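Probable M18-family aminopeptidase 1 (Thermotoga maritima, PDB 2GLF) probably acts as a zinc-dependent aminopeptidase of the M18 family, cleaving residues from the N termini of peptides. Local coordinates at residues Glu3-Trp8 with Gly384-Val389; Ala91-Pro96 with Ile252-Ala257; Asp326-Val331 with Gly350-Lys355; Ala374-Val379 with Ile415-Ala420. All coordinates share one frame; numbering follows the deposited sequence.

Contact 1: residues Glu3-Trp8 with Gly384-Val389; sequences ERKNVW and GVIWQV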
loop_
_atom_site.group_PDB
_atom_site.type_symbol
_atom_site.label_atom_id
_atom_site.label_comp_id
_atom_site.label_asym_id
_atom_site.label_seq_id
_atom_site.Cartn_x
_atom_site.Cartn_y
_atom_site.Cartn_z
ATOM N N GLU A 3 -21.224 -6.968 46.090
ATOM C CA GLU A 3 -21.666 -7.990 45.148
ATOM C C GLU A 3 -23.072 -7.659 44.645
ATOM O O GLU A 3 -24.002 -7.542 45.440
ATOM C CB GLU A 3 -21.649 -9.339 45.875
ATOM C CG GLU A 3 -22.384 -10.482 45.207
ATOM C CD GLU A 3 -22.382 -11.735 46.076
ATOM O OE1 GLU A 3 -21.291 -12.303 46.297
ATOM O OE2 GLU A 3 -23.467 -12.143 46.546
ATOM N N ARG A 4 -23.228 -7.512 43.329
ATOM C CA ARG A 4 -24.528 -7.176 42.732
ATOM C C ARG A 4 -25.633 -8.212 42.943
ATOM O O ARG A 4 -25.364 -9.399 43.121
ATOM C CB ARG A 4 -24.371 -6.911 41.229
ATOM C CG ARG A 4 -23.720 -5.577 40.898
ATOM C CD ARG A 4 -23.689 -5.326 39.394
ATOM N NE ARG A 4 -22.827 -6.272 38.691
ATOM C CZ ARG A 4 -22.590 -6.240 37.384
ATOM N NH1 ARG A 4 -23.149 -5.306 36.625
ATOM N NH2 ARG A 4 -21.787 -7.139 36.834
ATOM N N LYS A 5 -26.879 -7.749 42.918
ATOM C CA LYS A 5 -28.026 -8.630 43.108
ATOM C C LYS A 5 -28.824 -8.769 41.823
ATOM O O LYS A 5 -28.804 -7.876 40.974
ATOM C CB LYS A 5 -28.966 -8.079 44.184
ATOM C CG LYS A 5 -28.363 -7.909 45.553
ATOM C CD LYS A 5 -29.431 -7.472 46.540
ATOM C CE LYS A 5 -28.837 -7.205 47.909
ATOM N NZ LYS A 5 -28.079 -8.386 48.406
ATOM N N ASN A 6 -29.539 -9.884 41.691
ATOM C CA ASN A 6 -30.363 -10.104 40.515
ATOM C C ASN A 6 -31.812 -9.796 40.858
ATOM O O ASN A 6 -32.403 -10.416 41.746
ATOM C CB ASN A 6 -30.240 -11.545 40.013
ATOM C CG ASN A 6 -30.925 -11.753 38.667
ATOM O OD1 ASN A 6 -32.154 -11.763 38.577
ATOM N ND2 ASN A 6 -30.127 -11.905 37.612
ATOM N N VAL A 7 -32.383 -8.833 40.146
ATOM C CA VAL A 7 -33.759 -8.442 40.385
ATOM C C VAL A 7 -34.731 -9.621 40.470
ATOM O O VAL A 7 -35.608 -9.631 41.330
ATOM C CB VAL A 7 -34.231 -7.452 39.308
ATOM C CG1 VAL A 7 -35.703 -7.137 39.491
ATOM C CG2 VAL A 7 -33.406 -6.177 39.404
ATOM N N TRP A 8 -34.575 -10.618 39.600
ATOM C CA TRP A 8 -35.474 -11.776 39.618
ATOM C C TRP A 8 -35.522 -12.484 40.970
ATOM O O TRP A 8 -36.506 -13.155 41.286
ATOM C CB TRP A 8 -35.095 -12.793 38.529
ATOM C CG TRP A 8 -35.297 -12.280 37.130
ATOM C CD1 TRP A 8 -34.333 -11.814 36.285
ATOM C CD2 TRP A 8 -36.544 -12.125 36.439
ATOM N NE1 TRP A 8 -34.899 -11.375 35.113
ATOM C CE2 TRP A 8 -36.256 -11.553 35.178
ATOM C CE3 TRP A 8 -37.877 -12.410 36.763
ATOM C CZ2 TRP A 8 -37.253 -11.261 34.237
ATOM C CZ3 TRP A 8 -38.866 -12.120 35.831
ATOM C CH2 TRP A 8 -38.547 -11.550 34.580
ATOM N N GLY A 384 -34.214 -0.050 49.268
ATOM C CA GLY A 384 -33.924 -1.402 48.814
ATOM C C GLY A 384 -34.008 -1.606 47.312
ATOM O O GLY A 384 -34.366 -2.686 46.845
ATOM N N VAL A 385 -33.675 -0.572 46.549
ATOM C CA VAL A 385 -33.716 -0.660 45.096
ATOM C C VAL A 385 -32.446 -1.330 44.562
ATOM O O VAL A 385 -31.331 -0.973 44.942
ATOM C CB VAL A 385 -33.840 0.736 44.469
ATOM C CG1 VAL A 385 -34.161 0.618 42.995
ATOM C CG2 VAL A 385 -34.898 1.531 45.190
ATOM N N ILE A 386 -32.623 -2.312 43.685
ATOM C CA ILE A 386 -31.497 -3.020 43.091
ATOM C C ILE A 386 -30.896 -2.157 41.977
ATOM O O ILE A 386 -31.585 -1.797 41.025
ATOM C CB ILE A 386 -31.945 -4.391 42.494
ATOM C CG1 ILE A 386 -32.150 -5.423 43.607
ATOM C CG2 ILE A 386 -30.900 -4.908 41.533
ATOM C CD1 ILE A 386 -33.230 -5.072 44.587
ATOM N N TRP A 387 -29.617 -1.817 42.097
ATOM C CA TRP A 387 -28.969 -1.002 41.074
ATOM C C TRP A 387 -27.526 -1.452 40.811
ATOM O O TRP A 387 -26.937 -2.209 41.588
ATOM C CB TRP A 387 -28.994 0.479 41.479
ATOM C CG TRP A 387 -28.198 0.779 42.714
ATOM C CD1 TRP A 387 -28.521 0.455 44.005
ATOM C CD2 TRP A 387 -26.902 1.385 42.765
ATOM N NE1 TRP A 387 -27.500 0.815 44.854
ATOM C CE2 TRP A 387 -26.495 1.386 44.120
ATOM C CE3 TRP A 387 -26.041 1.923 41.798
ATOM C CZ2 TRP A 387 -25.262 1.906 44.531
ATOM C CZ3 TRP A 387 -24.814 2.440 42.206
ATOM C CH2 TRP A 387 -24.437 2.427 43.562
ATOM N N GLN A 388 -26.966 -0.982 39.703
ATOM C CA GLN A 388 -25.602 -1.334 39.318
ATOM C C GLN A 388 -24.959 -0.139 38.622
ATOM O O GLN A 388 -25.661 0.699 38.067
ATOM C CB GLN A 388 -25.628 -2.549 38.375
ATOM C CG GLN A 388 -26.450 -2.341 37.110
ATOM C CD GLN A 388 -26.508 -3.577 36.224
ATOM O OE1 GLN A 388 -25.521 -4.301 36.083
ATOM N NE2 GLN A 388 -27.664 -3.812 35.604
ATOM N N VAL A 389 -23.632 -0.049 38.662
ATOM C CA VAL A 389 -22.943 1.064 38.004
ATOM C C VAL A 389 -22.772 0.705 36.540
ATOM O O VAL A 389 -22.623 -0.464 36.204
ATOM C CB VAL A 389 -21.537 1.350 38.623
ATOM C CG1 VAL A 389 -21.403 0.657 39.964
ATOM C CG2 VAL A 389 -20.432 0.923 37.674
#
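V7 and I386 form the close-fitting end of this contact, their CG2 methyl groups meeting at 3.5 Å as the two side chains cross at a slant. The same I386 methyl lies 3.7 Å from the backbone K5 O, while K5 CB only grazes I386 CG1 before the rest of the exposed lysine leads away. The other end is polar, and its R4 side is partly open to solvent. R4 lays CD 3.5 Å from Q388 CB, and the bend at chi3 (-66°) carries the guanidinium on so that NH1 meets Q388 OE1 at 2.6 Å. The bond is weak, 116° at the hydrogen; OE1 comes to the edge of the guanidinium, near its plane, but the amide is turned 64° from it. NH1 also binds A344 O, and Q388 NE2 is held by K346 O and G350 O. With an alanine here instead of R4, Q388 OE1 and A344 O would probably each lose a donor. An Asx turn, W8 N to N6 OD1, bends the N-terminal arm where V7 packs on A434 of helix 433-449. Strand 387-389, at the edge of the mixed sheet in this chain, runs parallel to strand 351-354, and W387 packs against helix 370-382.

Contact 2: residues Ala91-Pro96 with Ile252-Ala257; sequences AHIDSP and ICAYTA. With MN (manganese (II) ion), chain E.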
loop_
_atom_site.group_PDB
_atom_site.type_symbol
_atom_site.label_atom_id
_atom_site.label_comp_id
_atom_site.label_asym_id
_atom_site.label_seq_id
_atom_site.Cartn_x
_atom_site.Cartn_y
_atom_site.Cartn_z
ATOM N N ALA A 91 -36.794 12.317 29.917
ATOM C CA ALA A 91 -36.449 11.365 28.868
ATOM C C ALA A 91 -36.821 11.912 27.492
ATOM O O ALA A 91 -37.405 12.991 27.379
ATOM C CB ALA A 91 -37.157 10.046 29.114
ATOM N N HIS A 92 -36.464 11.176 26.445
ATOM C CA HIS A 92 -36.789 11.590 25.087
ATOM C C HIS A 92 -37.671 10.537 24.427
ATOM O O HIS A 92 -37.546 9.342 24.699
ATOM C CB HIS A 92 -35.511 11.854 24.270
ATOM C CG HIS A 92 -34.711 10.629 23.936
ATOM N ND1 HIS A 92 -34.908 9.904 22.778
ATOM C CD2 HIS A 92 -33.655 10.055 24.563
ATOM C CE1 HIS A 92 -34.005 8.940 22.705
ATOM N NE2 HIS A 92 -33.233 9.010 23.775
ATOM N N ILE A 93 -38.585 10.985 23.577
ATOM C CA ILE A 93 -39.494 10.067 22.927
ATOM C C ILE A 93 -39.265 9.925 21.431
ATOM O O ILE A 93 -40.067 9.300 20.737
ATOM C CB ILE A 93 -40.964 10.458 23.206
ATOM C CG1 ILE A 93 -41.205 11.922 22.846
ATOM C CG2 ILE A 93 -41.290 10.228 24.671
ATOM C CD1 ILE A 93 -42.627 12.367 23.078
ATOM N N ASP A 94 -38.178 10.494 20.924
ATOM C CA ASP A 94 -37.872 10.342 19.507
ATOM C C ASP A 94 -36.918 9.147 19.398
ATOM O O ASP A 94 -36.155 8.875 20.328
ATOM C CB ASP A 94 -37.204 11.599 18.947
ATOM C CG ASP A 94 -35.878 11.899 19.607
ATOM O OD1 ASP A 94 -34.902 12.172 18.874
ATOM O OD2 ASP A 94 -35.811 11.865 20.858
ATOM N N SER A 95 -36.969 8.427 18.280
ATOM C CA SER A 95 -36.104 7.265 18.081
ATOM C C SER A 95 -35.573 7.192 16.661
ATOM O O SER A 95 -36.222 7.660 15.728
ATOM C CB SER A 95 -36.867 5.974 18.371
ATOM O OG SER A 95 -37.121 5.828 19.749
ATOM N N PRO A 96 -34.375 6.610 16.476
ATOM C CA PRO A 96 -33.860 6.526 15.108
ATOM C C PRO A 96 -34.950 5.960 14.190
ATOM O O PRO A 96 -35.704 5.056 14.571
ATOM C CB PRO A 96 -32.652 5.608 15.268
ATOM C CG PRO A 96 -32.102 6.051 16.600
ATOM C CD PRO A 96 -33.364 6.151 17.450
ATOM N N ILE A 252 -38.694 3.413 26.985
ATOM C CA ILE A 252 -38.699 2.497 28.110
ATOM C C ILE A 252 -38.500 3.331 29.363
ATOM O O ILE A 252 -38.968 2.976 30.438
ATOM C CB ILE A 252 -37.567 1.454 28.019
ATOM C CG1 ILE A 252 -37.819 0.335 29.037
ATOM C CG2 ILE A 252 -36.222 2.109 28.303
ATOM C CD1 ILE A 252 -36.920 -0.870 28.865
ATOM N N CYS A 253 -37.794 4.444 29.222
ATOM C CA CYS A 253 -37.576 5.326 30.351
ATOM C C CYS A 253 -38.741 6.284 30.462
ATOM O O CYS A 253 -39.062 6.763 31.546
ATOM C CB CYS A 253 -36.281 6.099 30.180
ATOM S SG CYS A 253 -34.890 5.131 30.687
ATOM N N ALA A 254 -39.375 6.553 29.327
ATOM C CA ALA A 254 -40.523 7.442 29.294
ATOM C C ALA A 254 -41.691 6.763 29.993
ATOM O O ALA A 254 -42.410 7.384 30.773
ATOM C CB ALA A 254 -40.892 7.763 27.862
ATOM N N TYR A 255 -41.868 5.475 29.725
ATOM C CA TYR A 255 -42.967 4.737 30.329
ATOM C C TYR A 255 -42.778 4.517 31.819
ATOM O O TYR A 255 -43.709 4.717 32.597
ATOM C CB TYR A 255 -43.154 3.383 29.649
ATOM C CG TYR A 255 -44.399 2.672 30.109
ATOM C CD1 TYR A 255 -45.662 3.145 29.757
ATOM C CD2 TYR A 255 -44.319 1.540 30.921
ATOM C CE1 TYR A 255 -46.824 2.512 30.199
ATOM C CE2 TYR A 255 -45.476 0.896 31.374
ATOM C CZ TYR A 255 -46.724 1.388 31.008
ATOM O OH TYR A 255 -47.869 0.763 31.454
ATOM N N THR A 256 -41.581 4.093 32.215
ATOM C CA THR A 256 -41.298 3.849 33.626
ATOM C C THR A 256 -41.446 5.121 34.455
ATOM O O THR A 256 -41.917 5.070 35.586
ATOM C CB THR A 256 -39.878 3.270 33.842
ATOM O OG1 THR A 256 -38.923 4.024 33.082
ATOM C CG2 THR A 256 -39.834 1.808 33.434
ATOM N N ALA A 257 -41.046 6.258 33.892
ATOM C CA ALA A 257 -41.161 7.528 34.597
ATOM C C ALA A 257 -42.625 7.961 34.659
ATOM O O ALA A 257 -43.082 8.491 35.668
ATOM C CB ALA A 257 -40.329 8.591 33.904
HETATM MN MN MN E . -31.321 7.584 24.299
HETATM O O HOH W 1 -29.852 5.841 24.910
#
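A91 and A254 bring their CA atoms to 5.7 Å where the end of strand 87-92 passes beside helix 248-263, with small side chains at the point of approach. The methyl CB of A91 points at the helix and rests against its backbone and first side-chain atoms, 4.1 Å from A254 N and 4.2 Å from C253 CB. One residue past the strand end, I93 reaches the same turn with a single branch: CG2 touches A254 CB at 4.1 Å. F274 of the adjoining strand 270-275 also packs on both I93 and A254, and Y443 of helix 433-449 packs on C253. Strand 87-92 lies inside the mixed sheet of this alpha/beta fold, between strands 270-275 and 321-329, and helix 248-263 covers it here; its end delivers a metal ligand. H92 points away from the helix, and with CG between the backbone N and the carbonyl carbon (chi1 70°) its ring sends NE2 to a manganese ion at 2.4 Å. D249, D326 and water 1 also bind this ion. On the other side of the ring, ND1 makes two weak hydrogen bonds with D94, to O at the ring edge, in its plane, and to OD2, each 2.9 Å long; together with the metal bond they probably help hold the ring's rotation. D94 OD1 is itself held by Y119 OH and E279 N. D249 also binds a second manganese with E279 and H425, consistent with the paired metal centres of this peptidase clan.

Contact 3: residues Asp326-Val331 with Gly350-Lys355; sequences DVCAAV and GVALVK. With MN (manganese (II) ion), chain E.
C328 and A352 make the central apolar contact, with SG 3.2 Å from the alanine CB and the two CA atoms 7.2 Å apart. The sulfur sits between the backbone N and the carbonyl carbon of its own residue (chi1 56°), which swings it toward the alanine methyl. Beside it, C328 CB packs more loosely on V354 CG2 at 4.3 Å. Metal bonds come two residues earlier in the chain: D326 grips a manganese ion with both carboxylate oxygens, OD2 at 2.4 Å and OD1 slightly farther off. Water 1 joins them, and H92 and D249 complete the set of protein ligands. The hydrogen bonding within the 326-331 segment serves the same carboxylate, since V327 N donates to D326 OD2 at 2.8 Å, meeting it on the anti side and 30° out of the carboxylate plane. This bond helps hold the metal-binding group in its rotation. In the sheet, strand 414-421 runs between the two segments, parallel to 321-329 and antiparallel to 351-354, so C328 and A352 meet over it; helix 433-449 packs on V351, and helix 248-263 on V327.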
loop_
_atom_site.group_PDB
_atom_site.type_symbol
_atom_site.label_atom_id
_atom_site.label_comp_id
_atom_site.label_asym_id
_atom_site.label_seq_id
_atom_site.Cartn_x
_atom_site.Cartn_y
_atom_site.Cartn_z
ATOM N N ASP A 326 -32.321 7.677 30.626
ATOM C CA ASP A 326 -31.939 7.149 29.321
ATOM C C ASP A 326 -31.260 5.791 29.515
ATOM O O ASP A 326 -30.769 5.482 30.597
ATOM C CB ASP A 326 -31.011 8.126 28.596
ATOM C CG ASP A 326 -31.074 7.978 27.082
ATOM O OD1 ASP A 326 -30.549 8.857 26.373
ATOM O OD2 ASP A 326 -31.650 6.985 26.596
ATOM N N VAL A 327 -31.240 4.986 28.462
ATOM C CA VAL A 327 -30.670 3.641 28.507
ATOM C C VAL A 327 -29.162 3.573 28.314
ATOM O O VAL A 327 -28.563 4.442 27.686
ATOM C CB VAL A 327 -31.297 2.757 27.419
ATOM C CG1 VAL A 327 -32.811 2.697 27.585
ATOM C CG2 VAL A 327 -30.938 3.317 26.050
ATOM N N CYS A 328 -28.556 2.526 28.856
ATOM C CA CYS A 328 -27.124 2.314 28.705
ATOM C C CYS A 328 -26.974 0.994 27.956
ATOM O O CYS A 328 -27.972 0.354 27.613
ATOM C CB CYS A 328 -26.426 2.240 30.065
ATOM S SG CYS A 328 -27.097 0.974 31.162
ATOM N N ALA A 329 -25.734 0.586 27.702
ATOM C CA ALA A 329 -25.478 -0.642 26.965
ATOM C C ALA A 329 -25.094 -1.782 27.887
ATOM O O ALA A 329 -24.180 -1.652 28.688
ATOM C CB ALA A 329 -24.376 -0.403 25.948
ATOM N N ALA A 330 -25.808 -2.894 27.782
ATOM C CA ALA A 330 -25.518 -4.067 28.597
ATOM C C ALA A 330 -24.420 -4.843 27.870
ATOM O O ALA A 330 -24.168 -4.582 26.692
ATOM C CB ALA A 330 -26.763 -4.918 28.736
ATOM N N VAL A 331 -23.752 -5.781 28.538
ATOM C CA VAL A 331 -22.701 -6.510 27.837
ATOM C C VAL A 331 -23.331 -7.511 26.889
ATOM O O VAL A 331 -24.228 -8.266 27.265
ATOM C CB VAL A 331 -21.730 -7.265 28.790
ATOM C CG1 VAL A 331 -21.105 -6.299 29.784
ATOM C CG2 VAL A 331 -22.457 -8.359 29.504
ATOM N N GLY A 350 -30.589 -4.873 37.888
ATOM C CA GLY A 350 -31.000 -3.571 38.377
ATOM C C GLY A 350 -30.911 -2.391 37.436
ATOM O O GLY A 350 -30.552 -2.530 36.269
ATOM N N VAL A 351 -31.257 -1.220 37.963
ATOM C CA VAL A 351 -31.214 0.017 37.202
ATOM C C VAL A 351 -29.751 0.403 37.101
ATOM O O VAL A 351 -28.975 0.169 38.034
ATOM C CB VAL A 351 -31.947 1.159 37.928
ATOM C CG1 VAL A 351 -32.313 2.245 36.943
ATOM C CG2 VAL A 351 -33.173 0.627 38.624
ATOM N N ALA A 352 -29.375 0.991 35.974
ATOM C CA ALA A 352 -28.000 1.405 35.776
ATOM C C ALA A 352 -27.837 2.859 36.150
ATOM O O ALA A 352 -28.625 3.711 35.737
ATOM C CB ALA A 352 -27.588 1.198 34.333
ATOM N N LEU A 353 -26.815 3.130 36.953
ATOM C CA LEU A 353 -26.500 4.485 37.385
ATOM C C LEU A 353 -25.248 4.869 36.599
ATOM O O LEU A 353 -24.181 4.278 36.783
ATOM C CB LEU A 353 -26.247 4.506 38.900
ATOM C CG LEU A 353 -25.940 5.826 39.615
ATOM C CD1 LEU A 353 -26.275 5.689 41.085
ATOM C CD2 LEU A 353 -24.474 6.199 39.434
ATOM N N VAL A 354 -25.398 5.833 35.697
ATOM C CA VAL A 354 -24.300 6.293 34.850
ATOM C C VAL A 354 -23.803 7.651 35.316
ATOM O O VAL A 354 -24.498 8.661 35.161
ATOM C CB VAL A 354 -24.753 6.441 33.382
ATOM C CG1 VAL A 354 -23.554 6.569 32.491
ATOM C CG2 VAL A 354 -25.615 5.257 32.969
ATOM N N LYS A 355 -22.600 7.685 35.876
ATOM C CA LYS A 355 -22.039 8.939 36.362
ATOM C C LYS A 355 -21.611 9.875 35.231
ATOM O O LYS A 355 -21.666 11.096 35.381
ATOM C CB LYS A 355 -20.855 8.661 37.290
ATOM C CG LYS A 355 -20.296 9.905 37.939
ATOM C CD LYS A 355 -19.453 9.552 39.139
ATOM C CE LYS A 355 -18.797 10.784 39.736
ATOM N NZ LYS A 355 -17.849 11.415 38.776
HETATM MN MN MN E . -31.321 7.584 24.299
HETATM O O HOH W 1 -29.852 5.841 24.910
#

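Contact 4: residues Ala374-Val379 with Ile415-Ala420; sequences ARVRKV and IDMGPA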
loop_
_atom_site.group_PDB
_atom_site.type_symbol
_atom_site.label_atom_id
_atom_site.label_comp_id
_atom_site.label_asym_id
_atom_site.label_seq_id
_atom_site.Cartn_x
_atom_site.Cartn_y
_atom_site.Cartn_z
ATOM N N ALA A 374 -23.961 10.602 45.966
ATOM C CA ALA A 374 -24.101 10.187 47.357
ATOM C C ALA A 374 -25.580 10.221 47.732
ATOM O O ALA A 374 -26.129 9.244 48.235
ATOM C CB ALA A 374 -23.306 11.122 48.257
ATOM N N ARG A 375 -26.223 11.354 47.478
ATOM C CA ARG A 375 -27.635 11.511 47.785
ATOM C C ARG A 375 -28.496 10.463 47.084
ATOM O O ARG A 375 -29.442 9.935 47.665
ATOM C CB ARG A 375 -28.094 12.915 47.396
ATOM C CG ARG A 375 -27.468 14.018 48.241
ATOM C CD ARG A 375 -27.870 15.384 47.729
ATOM N NE ARG A 375 -29.321 15.531 47.684
ATOM C CZ ARG A 375 -29.955 16.499 47.029
ATOM N NH1 ARG A 375 -29.260 17.411 46.358
ATOM N NH2 ARG A 375 -31.285 16.555 47.047
ATOM N N VAL A 376 -28.169 10.160 45.833
ATOM C CA VAL A 376 -28.926 9.173 45.075
ATOM C C VAL A 376 -28.657 7.766 45.602
ATOM O O VAL A 376 -29.560 6.938 45.679
ATOM C CB VAL A 376 -28.554 9.226 43.578
ATOM C CG1 VAL A 376 -29.274 8.117 42.811
ATOM C CG2 VAL A 376 -28.913 10.587 43.013
ATOM N N ARG A 377 -27.411 7.505 45.976
ATOM C CA ARG A 377 -27.035 6.192 46.477
ATOM C C ARG A 377 -27.751 5.884 47.782
ATOM O O ARG A 377 -28.091 4.733 48.052
ATOM C CB ARG A 377 -25.519 6.120 46.685
ATOM C CG ARG A 377 -24.914 4.781 46.307
ATOM C CD ARG A 377 -24.376 4.013 47.499
ATOM N NE ARG A 377 -23.276 4.722 48.134
ATOM C CZ ARG A 377 -22.409 4.159 48.971
ATOM N NH1 ARG A 377 -22.506 2.867 49.274
ATOM N NH2 ARG A 377 -21.450 4.896 49.522
ATOM N N LYS A 378 -27.986 6.921 48.584
ATOM C CA LYS A 378 -28.654 6.770 49.877
ATOM C C LYS A 378 -30.112 6.360 49.689
ATOM O O LYS A 378 -30.554 5.347 50.237
ATOM C CB LYS A 378 -28.577 8.080 50.665
ATOM C CG LYS A 378 -28.872 7.943 52.148
ATOM C CD LYS A 378 -28.595 9.253 52.877
ATOM C CE LYS A 378 -28.702 9.107 54.392
ATOM N NZ LYS A 378 -30.095 8.822 54.847
ATOM N N VAL A 379 -30.852 7.146 48.911
ATOM C CA VAL A 379 -32.254 6.845 48.651
ATOM C C VAL A 379 -32.417 5.409 48.144
ATOM O O VAL A 379 -33.195 4.625 48.699
ATOM C CB VAL A 379 -32.856 7.805 47.596
ATOM C CG1 VAL A 379 -34.263 7.353 47.234
ATOM C CG2 VAL A 379 -32.887 9.230 48.128
ATOM N N ILE A 415 -28.149 13.382 36.983
ATOM C CA ILE A 415 -27.533 12.053 37.018
ATOM C C ILE A 415 -28.243 11.132 36.028
ATOM O O ILE A 415 -29.460 10.982 36.077
ATOM C CB ILE A 415 -27.639 11.416 38.435
ATOM C CG1 ILE A 415 -26.970 10.041 38.458
ATOM C CG2 ILE A 415 -29.098 11.277 38.836
ATOM C CD1 ILE A 415 -25.488 10.084 38.221
ATOM N N ASP A 416 -27.480 10.525 35.125
ATOM C CA ASP A 416 -28.053 9.612 34.139
ATOM C C ASP A 416 -28.442 8.310 34.833
ATOM O O ASP A 416 -27.682 7.777 35.642
ATOM C CB ASP A 416 -27.045 9.321 33.028
ATOM C CG ASP A 416 -26.584 10.577 32.316
ATOM O OD1 ASP A 416 -25.553 11.161 32.723
ATOM O OD2 ASP A 416 -27.265 10.985 31.355
HETATM N N MSE A 417 -29.623 7.793 34.511
HETATM C CA MSE A 417 -30.094 6.563 35.130
HETATM C C MSE A 417 -31.135 5.884 34.249
HETATM O O MSE A 417 -31.998 6.539 33.661
HETATM C CB MSE A 417 -30.687 6.889 36.496
HETATM C CG MSE A 417 -30.804 5.710 37.424
HETATM SE SE MSE A 417 -31.105 6.314 39.231
HETATM C CE MSE A 417 -29.273 6.694 39.709
ATOM N N GLY A 418 -31.043 4.564 34.156
ATOM C CA GLY A 418 -31.973 3.814 33.334
ATOM C C GLY A 418 -31.529 2.376 33.149
ATOM O O GLY A 418 -30.496 1.975 33.682
ATOM N N PRO A 419 -32.291 1.568 32.398
ATOM C CA PRO A 419 -31.935 0.164 32.168
ATOM C C PRO A 419 -30.882 -0.040 31.060
ATOM O O PRO A 419 -30.605 0.872 30.270
ATOM C CB PRO A 419 -33.283 -0.469 31.833
ATOM C CG PRO A 419 -33.949 0.607 31.049
ATOM C CD PRO A 419 -33.625 1.868 31.844
ATOM N N ALA A 420 -30.301 -1.239 31.019
ATOM C CA ALA A 420 -29.290 -1.585 30.024
ATOM C C ALA A 420 -29.937 -2.315 28.852
ATOM O O ALA A 420 -30.795 -3.175 29.055
ATOM C CB ALA A 420 -28.217 -2.464 30.655
#
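V376 holds CG1 anti to its own backbone N (chi1 176°), and M417, modelled as selenomethionine, starts with CG anti as well (chi1 -161°) and then bends at chi3 (-82°) to turn its methyl toward the helix. The two side chains therefore reach for each other tip to tip, with V376 CG1 3.4 Å from M417 CE. The other valine methyl makes a looser contact: CG2 lies 4.2 Å from I415 CG2. One valine thus splits its two branches between residues two apart on the strand, while the backbones stay well separated, with 8.7 Å between the CA atoms of V376 and I415. Helix 370-382 is the connection of a beta-alpha-beta crossover, joining strand 351-354 to its parallel neighbour 387-389, and through V376 it also packs on strand 414-421, one step farther into the mixed sheet. On the same side, M417 and V379 both touch L446 of helix 433-449, and I323 of strand 321-329 packs against I415 and M417. All three touching residues are buried, and the contact is wholly apolar. Two polar groups of the strand have partners beside it: D416 OD2 bonds to T402 OG1 and S324 OG, and M417 O to Y443 OH. Next along the helix, R377 faces a second subunit, with salt bridges to E218 and D219 of that chain.

Overall arrangement
From the N terminus, contact 1 closes the longest loop, tying the arm before helix 13-29 to the edge strand 387-389. Contacts 2 and 3 nest within it in series: contact 2 joins strand 87-92 to helix 248-263, and contact 3 then links strands 321-329 and 351-354. Contact 4 opens after contact 3 has closed and crosses contact 1, since 384-389 falls between helix 370-382 and strand 414-421. All four reach one mixed sheet. Contacts 2 and 3 share a manganese ion and water 1, and contacts 3 and 4 interlock through backbone pairing on both sides of strand 414-421. Contact 1 continues that pairing outward from strand 351-354.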